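Local coordinates for GTP-binding nuclear protein GSP1 (Encephalitozoon cuniculi, PDB 4DJT), which binds and probably hydrolyses GTP as a Ran-family small GTPase, with a likely role in protein import into the nucleus and in RNA export, at residues A[12-17]-A[87-92]; A[120-125]-A[149-154]; A[165-170]-A[179-184]. All blocks are in the same frame, centred on the assembly; numbering follows the deposited sequence.

Interaction 1 of 3, residues A[12-17]-A[87-92]; sequences YKICLI and GAILFF. Unlike the reference sequence in segment 87-92: Leu90 (reference Phe).
The ring of Phe91 meets strand 12-17 with its edge: Leu16 CD2 lies in the ring plane, 3.8 Å from Phe91 CE2, and the carbonyl oxygen Ile17 O sits at the same rim near Phe91 CD2. Ile17 O also accepts the backbone N-H of Phe91 at 2.9 Å, which holds the residue's backbone, while the same oxygen lies at the edge of its ring. The two strands run parallel, in register from Ile14-Gly87 to Ile17-Leu90, their axes 23° apart. Cys15 and Ile17 give their N-H to Gly87 O and Ile89 O, while Cys15 O receives the N-H of Ile89. The side chains divide between the two faces of the sheet. On one, Leu16 lies beside Ile89 and points the same way, with CD2 3.8 Å from Ile89 CB, and Ile14 CG2 reaches Ile89 CG1 at 4.0 Å. On the other, the chi1 of Ile17 (47°) sets CG1 between the backbone N and the carbonyl carbon, where it meets Leu90 CD1 at 3.6 Å; Ile17 CD1 touches the methyl of Ala88. Ile14 CD1 packs directly against the backbone of Gly87, 3.9 Å from Gly87 CA. Helix 103-114 covers the Ile17, Ala88 and Leu90 face through Trp106 and Phe110, and strands 60-68 and 120-125 flank the pair within the central sheet.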
# COMPACT_ATOMS: atom_id res chain seq x y z
N TYR A 12 3.63 -1.43 -12.76
CA TYR A 12 3.09 -2.45 -11.88
C TYR A 12 1.89 -1.90 -11.14
O TYR A 12 1.95 -0.80 -10.62
CB TYR A 12 4.14 -2.86 -10.84
CG TYR A 12 5.45 -3.26 -11.46
CD1 TYR A 12 5.60 -4.49 -12.06
CD2 TYR A 12 6.54 -2.37 -11.48
CE1 TYR A 12 6.80 -4.86 -12.65
CE2 TYR A 12 7.76 -2.73 -12.03
CZ TYR A 12 7.87 -3.98 -12.63
OH TYR A 12 9.08 -4.32 -13.18
N LYS A 13 0.80 -2.66 -11.10
CA LYS A 13 -0.32 -2.28 -10.24
C LYS A 13 -0.07 -2.77 -8.83
O LYS A 13 0.23 -3.97 -8.61
CB LYS A 13 -1.61 -2.87 -10.73
CG LYS A 13 -2.76 -2.72 -9.74
CD LYS A 13 -4.02 -3.34 -10.27
CE LYS A 13 -5.16 -3.31 -9.25
NZ LYS A 13 -6.46 -3.70 -9.87
N ILE A 14 -0.31 -1.89 -7.86
CA ILE A 14 -0.13 -2.27 -6.45
C ILE A 14 -1.43 -1.93 -5.72
O ILE A 14 -1.94 -0.82 -5.87
CB ILE A 14 1.03 -1.48 -5.78
CG1 ILE A 14 2.38 -1.70 -6.50
CG2 ILE A 14 1.08 -1.77 -4.28
CD1 ILE A 14 2.88 -3.12 -6.45
N CYS A 15 -1.92 -2.85 -4.90
CA CYS A 15 -3.09 -2.58 -4.05
C CYS A 15 -2.70 -2.21 -2.65
O CYS A 15 -1.92 -2.92 -2.00
CB CYS A 15 -4.00 -3.82 -3.97
SG CYS A 15 -4.77 -4.23 -5.56
N LEU A 16 -3.27 -1.11 -2.15
CA LEU A 16 -3.21 -0.82 -0.70
C LEU A 16 -4.35 -1.51 -0.01
O LEU A 16 -5.51 -1.34 -0.37
CB LEU A 16 -3.29 0.68 -0.41
CG LEU A 16 -2.34 1.55 -1.17
CD1 LEU A 16 -2.53 3.03 -0.75
CD2 LEU A 16 -0.90 1.08 -0.97
N ILE A 17 -4.03 -2.25 1.02
CA ILE A 17 -5.03 -2.97 1.78
C ILE A 17 -4.78 -2.83 3.27
O ILE A 17 -3.70 -2.42 3.70
CB ILE A 17 -5.06 -4.44 1.38
CG1 ILE A 17 -3.66 -5.04 1.32
CG2 ILE A 17 -5.72 -4.57 0.03
CD1 ILE A 17 -3.67 -6.57 1.08
N GLY A 87 1.37 -6.70 -6.70
CA GLY A 87 1.78 -6.67 -5.31
C GLY A 87 0.79 -5.92 -4.48
O GLY A 87 -0.16 -5.34 -5.02
N ALA A 88 1.00 -5.95 -3.16
CA ALA A 88 0.15 -5.25 -2.21
C ALA A 88 1.02 -4.65 -1.11
O ALA A 88 2.10 -5.19 -0.77
CB ALA A 88 -0.90 -6.18 -1.61
N ILE A 89 0.56 -3.53 -0.56
CA ILE A 89 1.10 -2.95 0.63
C ILE A 89 -0.00 -3.01 1.65
O ILE A 89 -1.09 -2.48 1.43
CB ILE A 89 1.60 -1.47 0.46
CG1 ILE A 89 2.62 -1.38 -0.66
CG2 ILE A 89 2.22 -0.96 1.76
CD1 ILE A 89 3.04 0.04 -1.04
N LEU A 90 0.24 -3.76 2.72
CA LEU A 90 -0.79 -4.07 3.71
C LEU A 90 -0.46 -3.37 5.00
O LEU A 90 0.64 -3.54 5.54
CB LEU A 90 -0.88 -5.61 3.90
CG LEU A 90 -1.77 -6.12 5.04
CD1 LEU A 90 -3.23 -5.70 4.86
CD2 LEU A 90 -1.64 -7.64 5.16
N PHE A 91 -1.35 -2.49 5.45
CA PHE A 91 -1.08 -1.64 6.59
C PHE A 91 -1.86 -2.12 7.80
O PHE A 91 -2.98 -2.61 7.67
CB PHE A 91 -1.56 -0.22 6.34
CG PHE A 91 -0.87 0.45 5.19
CD1 PHE A 91 0.10 1.39 5.42
CD2 PHE A 91 -1.24 0.18 3.89
CE1 PHE A 91 0.76 2.03 4.35
CE2 PHE A 91 -0.60 0.80 2.82
CZ PHE A 91 0.39 1.73 3.06
N PHE A 92 -1.29 -1.87 8.97
CA PHE A 92 -2.08 -1.81 10.18
C PHE A 92 -1.69 -0.59 11.00
O PHE A 92 -0.70 0.07 10.73
CB PHE A 92 -1.96 -3.12 10.99
CG PHE A 92 -0.62 -3.34 11.62
CD1 PHE A 92 0.46 -3.78 10.85
CD2 PHE A 92 -0.43 -3.14 12.98
CE1 PHE A 92 1.70 -3.95 11.41
CE2 PHE A 92 0.82 -3.34 13.56
CZ PHE A 92 1.89 -3.73 12.77

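Interaction 2 of 3, residues A[120-125]-A[149-154]; sequences IVVCAN and YEYFEI. With GDP (guanosine-5'-diphosphate), chain C.
A water links the N-terminal ends of the two strands, donating to Ile120 O at 2.7 Å and accepting from Glu150 N, where a direct bond between the backbones is lacking. Beyond it the parallel strands join through four backbone bonds, from Val122 N to Glu150 O (2.8 Å, nearly straight at 174°) as far as Ile154 N to Ala124 O. Aromatic side chains of 149-154 pack on both faces against smaller ones of 120-125. Tyr149 CB lies against Val122 CG2, and the Tyr149 ring turns its edge to Ile120 O. Val122 CG1 meets Tyr151 CD1 at 3.7 Å, and the same ring extends so that its OH comes 3.3 Å from Ala124 CB. On the opposite face Val121 CG1 lies in the plane of the Phe152 ring, at its edge, 3.5 Å from CD2. Ile154 CG1 packs against Asn125 OD1, which accepts from Ala156 N, while Asn125 ND2 donates to Val22 O of the P-loop. These two bonds fix the amide's rotation beside the guanine, with ND2 3.2 Å from GDP N7. Asn125 opens the Asn-Lys-x-Asp guanine-recognition motif of the small GTPases, set at the C-terminal end of a parallel strand in a Rossmann-like fold.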
# COMPACT_ATOMS: atom_id res chain seq x y z
N ILE A 120 3.70 -9.24 -0.86
CA ILE A 120 2.94 -8.43 0.05
C ILE A 120 3.92 -7.79 1.05
O ILE A 120 4.70 -8.49 1.67
CB ILE A 120 1.91 -9.27 0.83
CG1 ILE A 120 0.97 -10.03 -0.12
CG2 ILE A 120 1.10 -8.39 1.75
CD1 ILE A 120 -0.10 -10.83 0.61
N VAL A 121 3.91 -6.46 1.16
CA VAL A 121 4.78 -5.75 2.08
C VAL A 121 3.89 -5.31 3.21
O VAL A 121 2.79 -4.81 2.96
CB VAL A 121 5.43 -4.53 1.41
CG1 VAL A 121 6.09 -3.63 2.43
CG2 VAL A 121 6.43 -4.99 0.34
N VAL A 122 4.34 -5.55 4.44
CA VAL A 122 3.55 -5.20 5.61
C VAL A 122 4.12 -3.94 6.23
O VAL A 122 5.31 -3.87 6.47
CB VAL A 122 3.49 -6.34 6.66
CG1 VAL A 122 2.78 -5.87 7.93
CG2 VAL A 122 2.76 -7.54 6.07
N CYS A 123 3.25 -2.95 6.46
CA CYS A 123 3.63 -1.69 7.10
C CYS A 123 2.90 -1.46 8.42
O CYS A 123 1.69 -1.39 8.46
CB CYS A 123 3.33 -0.48 6.20
SG CYS A 123 4.30 -0.50 4.67
N ALA A 124 3.69 -1.34 9.47
CA ALA A 124 3.26 -0.87 10.75
C ALA A 124 3.17 0.65 10.70
O ALA A 124 4.20 1.33 10.77
CB ALA A 124 4.28 -1.31 11.82
N ASN A 125 1.95 1.18 10.64
CA ASN A 125 1.77 2.62 10.51
C ASN A 125 1.42 3.31 11.84
O ASN A 125 0.94 2.67 12.78
CB ASN A 125 0.71 2.92 9.44
CG ASN A 125 0.62 4.40 9.10
OD1 ASN A 125 1.65 5.06 8.96
ND2 ASN A 125 -0.64 4.91 8.88
N TYR A 149 6.78 -11.75 5.85
CA TYR A 149 6.52 -10.69 4.86
C TYR A 149 7.50 -9.60 5.17
O TYR A 149 7.84 -9.38 6.33
CB TYR A 149 5.08 -10.17 4.96
CG TYR A 149 4.06 -11.26 4.71
CD1 TYR A 149 3.66 -11.60 3.43
CD2 TYR A 149 3.51 -12.01 5.78
CE1 TYR A 149 2.74 -12.61 3.20
CE2 TYR A 149 2.59 -13.03 5.56
CZ TYR A 149 2.22 -13.34 4.28
OH TYR A 149 1.32 -14.35 4.05
N GLU A 150 8.03 -8.96 4.13
CA GLU A 150 8.91 -7.84 4.32
C GLU A 150 8.12 -6.78 5.06
O GLU A 150 6.95 -6.59 4.80
CB GLU A 150 9.42 -7.31 2.98
CG GLU A 150 10.66 -6.43 3.13
CD GLU A 150 11.95 -7.22 3.28
OE1 GLU A 150 11.91 -8.45 3.20
OE2 GLU A 150 13.05 -6.60 3.43
N TYR A 151 8.76 -6.16 6.06
CA TYR A 151 8.05 -5.42 7.10
C TYR A 151 8.74 -4.10 7.32
O TYR A 151 9.94 -4.06 7.54
CB TYR A 151 8.06 -6.25 8.40
CG TYR A 151 7.32 -5.67 9.60
CD1 TYR A 151 5.97 -5.99 9.83
CD2 TYR A 151 7.96 -4.84 10.51
CE1 TYR A 151 5.29 -5.51 10.94
CE2 TYR A 151 7.27 -4.35 11.64
CZ TYR A 151 5.96 -4.69 11.84
OH TYR A 151 5.28 -4.22 12.93
N PHE A 152 7.96 -3.03 7.30
CA PHE A 152 8.49 -1.70 7.60
C PHE A 152 7.66 -0.98 8.63
O PHE A 152 6.44 -1.08 8.63
CB PHE A 152 8.54 -0.84 6.33
CG PHE A 152 9.35 -1.45 5.22
CD1 PHE A 152 10.73 -1.47 5.30
CD2 PHE A 152 8.74 -2.09 4.17
CE1 PHE A 152 11.50 -2.07 4.31
CE2 PHE A 152 9.49 -2.67 3.17
CZ PHE A 152 10.87 -2.65 3.23
N GLU A 153 8.34 -0.23 9.50
CA GLU A 153 7.68 0.72 10.43
C GLU A 153 7.67 2.08 9.74
O GLU A 153 8.70 2.54 9.26
CB GLU A 153 8.43 0.74 11.77
CG GLU A 153 8.49 -0.66 12.38
CD GLU A 153 9.08 -0.74 13.79
OE1 GLU A 153 9.83 0.20 14.19
OE2 GLU A 153 8.77 -1.75 14.48
N ILE A 154 6.48 2.66 9.59
CA ILE A 154 6.36 3.96 8.87
C ILE A 154 5.45 4.93 9.65
O ILE A 154 4.65 4.54 10.50
CB ILE A 154 5.75 3.81 7.44
CG1 ILE A 154 4.31 3.36 7.50
CG2 ILE A 154 6.51 2.77 6.59
CD1 ILE A 154 3.58 3.38 6.13
PB GDP C . -7.50 4.69 5.75
O1B GDP C . -7.37 5.26 4.32
O2B GDP C . -6.67 3.45 6.01
O3B GDP C . -8.96 4.62 6.21
O3A GDP C . -6.91 5.78 6.79
PA GDP C . -6.74 7.35 6.61
O1A GDP C . -5.53 7.71 5.76
O2A GDP C . -8.07 7.92 6.24
O5' GDP C . -6.35 7.86 8.06
C5' GDP C . -7.22 7.51 9.16
C4' GDP C . -6.89 8.45 10.30
O4' GDP C . -5.60 8.15 10.80
C3' GDP C . -6.83 9.89 9.88
O3' GDP C . -7.30 10.69 10.95
C2' GDP C . -5.38 10.20 9.68
O2' GDP C . -5.01 11.57 9.94
C1' GDP C . -4.76 9.26 10.69
N9 GDP C . -3.45 8.81 10.25
C8 GDP C . -3.10 8.18 9.10
N7 GDP C . -1.76 7.95 9.09
C5 GDP C . -1.27 8.37 10.25
C6 GDP C . 0.06 8.42 10.90
O6 GDP C . 1.09 7.96 10.34
N1 GDP C . 0.13 8.96 12.13
C2 GDP C . -0.97 9.47 12.77
N2 GDP C . -0.85 10.00 13.98
N3 GDP C . -2.21 9.46 12.23
C4 GDP C . -2.38 8.93 11.00
O HOH W 1 6.96 -9.89 1.54

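Interaction 3 of 3, residues A[165-170]-A[179-184]; sequences PFLHLA and LIFVSN
The last helix of the GTPase domain, 164-174, is met here by the extended chain that follows it, which returns past one side of the helix at residues 179-181 and then leads away. Phe181 and Leu167 form the centre of the contact. Leu167 CD1 stands over one face of the Phe181 ring, 4.1 Å from the centroid and only 5° off the ring normal, a CH-pi contact almost exactly centred. The far rim of the ring reaches the helix backbone: Phe181 CE2 comes 3.5 Å from Leu167 N, and Phe181 CZ has Phe166 O near the ring plane at its edge. One turn further along, Ala170 CB comes 3.9 Å from Phe181 CE1. In Leu167 a chi1 of -176° directs the branch off the helix, and a chi2 of 57° turns CD1 to both Phe181 and Leu179. Besides lying over the Phe181 ring, Leu167 CD1 is 3.5 Å from Leu179 O and 3.9 Å from Leu179 CD2, the two side chains running antiparallel, alongside one another. Leu179 CD2 also meets Ala170 CB at 4.0 Å and so touches both Leu167 and Ala170. Further partners hold the returning chain: Phe181 stacks with Phe53, Leu179 O accepts from Arg171 NE, and Ile180 N donates to Asp56 OD1. Leu179 and Ala170 also reach strand 60-68, through Ile61 and Phe63. Between the helix and the returning chain the contact is therefore one of shape and dispersion, made by methyl groups, a ring face and a ring edge, while the backbone polar atoms of Leu179 and Ile180 find partners in Arg171 and Asp56, outside the two segments. The fit rests on side-chain shape, and those outside bonds contribute to holding the chain in place.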
# COMPACT_ATOMS: atom_id res chain seq x y z
N PRO A 165 8.67 0.61 0.97
CA PRO A 165 7.89 -0.47 0.37
C PRO A 165 8.08 -0.54 -1.14
O PRO A 165 8.17 -1.62 -1.70
CB PRO A 165 6.45 -0.12 0.74
CG PRO A 165 6.63 0.65 2.05
CD PRO A 165 7.82 1.52 1.73
N PHE A 166 8.13 0.63 -1.78
CA PHE A 166 8.28 0.68 -3.25
C PHE A 166 9.66 0.22 -3.67
O PHE A 166 9.84 -0.48 -4.68
CB PHE A 166 7.98 2.09 -3.78
CG PHE A 166 6.56 2.49 -3.60
CD1 PHE A 166 5.57 1.89 -4.34
CD2 PHE A 166 6.19 3.42 -2.63
CE1 PHE A 166 4.24 2.19 -4.13
CE2 PHE A 166 4.88 3.73 -2.44
CZ PHE A 166 3.89 3.14 -3.18
N LEU A 167 10.67 0.61 -2.92
CA LEU A 167 12.03 0.14 -3.19
C LEU A 167 12.10 -1.38 -3.16
O LEU A 167 12.65 -2.01 -4.06
CB LEU A 167 13.02 0.74 -2.20
CG LEU A 167 14.51 0.44 -2.40
CD1 LEU A 167 14.99 0.85 -3.79
CD2 LEU A 167 15.35 1.10 -1.30
N HIS A 168 11.54 -1.99 -2.11
CA HIS A 168 11.48 -3.46 -2.03
C HIS A 168 10.76 -4.10 -3.21
O HIS A 168 11.24 -5.06 -3.81
CB HIS A 168 10.81 -3.92 -0.75
CG HIS A 168 10.87 -5.42 -0.55
ND1 HIS A 168 12.01 -6.05 -0.29
CD2 HIS A 168 9.90 -6.41 -0.68
CE1 HIS A 168 11.78 -7.38 -0.20
NE2 HIS A 168 10.50 -7.59 -0.45
N LEU A 169 9.60 -3.55 -3.54
CA LEU A 169 8.78 -4.07 -4.64
C LEU A 169 9.53 -3.99 -5.98
O LEU A 169 9.54 -4.96 -6.73
CB LEU A 169 7.43 -3.33 -4.69
CG LEU A 169 6.41 -3.59 -3.56
CD1 LEU A 169 5.24 -2.61 -3.60
CD2 LEU A 169 5.90 -5.04 -3.63
N ALA A 170 10.19 -2.87 -6.24
CA ALA A 170 11.02 -2.71 -7.46
C ALA A 170 12.14 -3.74 -7.54
O ALA A 170 12.40 -4.34 -8.64
CB ALA A 170 11.61 -1.30 -7.53
N LEU A 179 19.14 -2.54 -6.69
CA LEU A 179 18.47 -1.44 -7.33
C LEU A 179 18.25 -0.37 -6.28
O LEU A 179 17.81 -0.67 -5.18
CB LEU A 179 17.13 -1.90 -7.93
CG LEU A 179 16.21 -0.90 -8.62
CD1 LEU A 179 15.24 -1.66 -9.54
CD2 LEU A 179 15.42 -0.06 -7.58
N ILE A 180 18.55 0.87 -6.63
CA ILE A 180 18.18 2.03 -5.80
C ILE A 180 17.42 3.09 -6.61
O ILE A 180 17.49 3.13 -7.83
CB ILE A 180 19.41 2.72 -5.14
CG1 ILE A 180 20.40 3.21 -6.20
CG2 ILE A 180 20.12 1.79 -4.17
CD1 ILE A 180 21.48 4.14 -5.64
N PHE A 181 16.69 3.96 -5.92
CA PHE A 181 15.99 5.05 -6.59
C PHE A 181 16.90 6.25 -6.58
O PHE A 181 17.50 6.56 -5.56
CB PHE A 181 14.65 5.40 -5.90
CG PHE A 181 13.60 4.30 -5.97
CD1 PHE A 181 13.53 3.44 -7.04
CD2 PHE A 181 12.66 4.18 -4.96
CE1 PHE A 181 12.55 2.46 -7.10
CE2 PHE A 181 11.69 3.18 -5.01
CZ PHE A 181 11.61 2.34 -6.08
N VAL A 182 17.03 6.91 -7.71
CA VAL A 182 17.89 8.09 -7.79
C VAL A 182 17.11 9.37 -7.98
O VAL A 182 17.69 10.41 -8.19
CB VAL A 182 18.89 7.96 -8.95
CG1 VAL A 182 19.67 6.66 -8.81
CG2 VAL A 182 18.18 8.06 -10.28
N SER A 183 15.79 9.27 -7.98
CA SER A 183 14.91 10.45 -8.07
C SER A 183 14.16 10.58 -6.76
O SER A 183 14.03 9.62 -6.03
CB SER A 183 13.93 10.31 -9.23
OG SER A 183 13.15 9.11 -9.12
N ASN A 184 13.70 11.79 -6.45
CA ASN A 184 12.93 12.07 -5.23
C ASN A 184 11.48 12.31 -5.60
O ASN A 184 11.20 13.01 -6.57
CB ASN A 184 13.49 13.30 -4.52
CG ASN A 184 14.95 13.12 -4.12
OD1 ASN A 184 15.26 12.37 -3.20
ND2 ASN A 184 15.85 13.77 -4.84

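In the fold
Interactions 1 and 2 belong to the same sheet: strands 87-93 and 120-125 are neighbours, and Leu90 probably bonds through N to Val121 O and through O to Cys123 N. Interaction 1 lies near the centre of the chain and is nearly all buried; interaction 2, with the outermost strand 150-154, is partly exposed and reaches the nucleotide through Asn125. Both rest on regular parallel backbone bonding, whereas interaction 3, nearer the surface, is apolar side-chain contact between a helix and a loop. That helix covers the sheet: Pro165 and Leu169 touch Ile89 and Ile14 of interaction 1, and Pro165 also meets Cys123 and Phe152 of interaction 2.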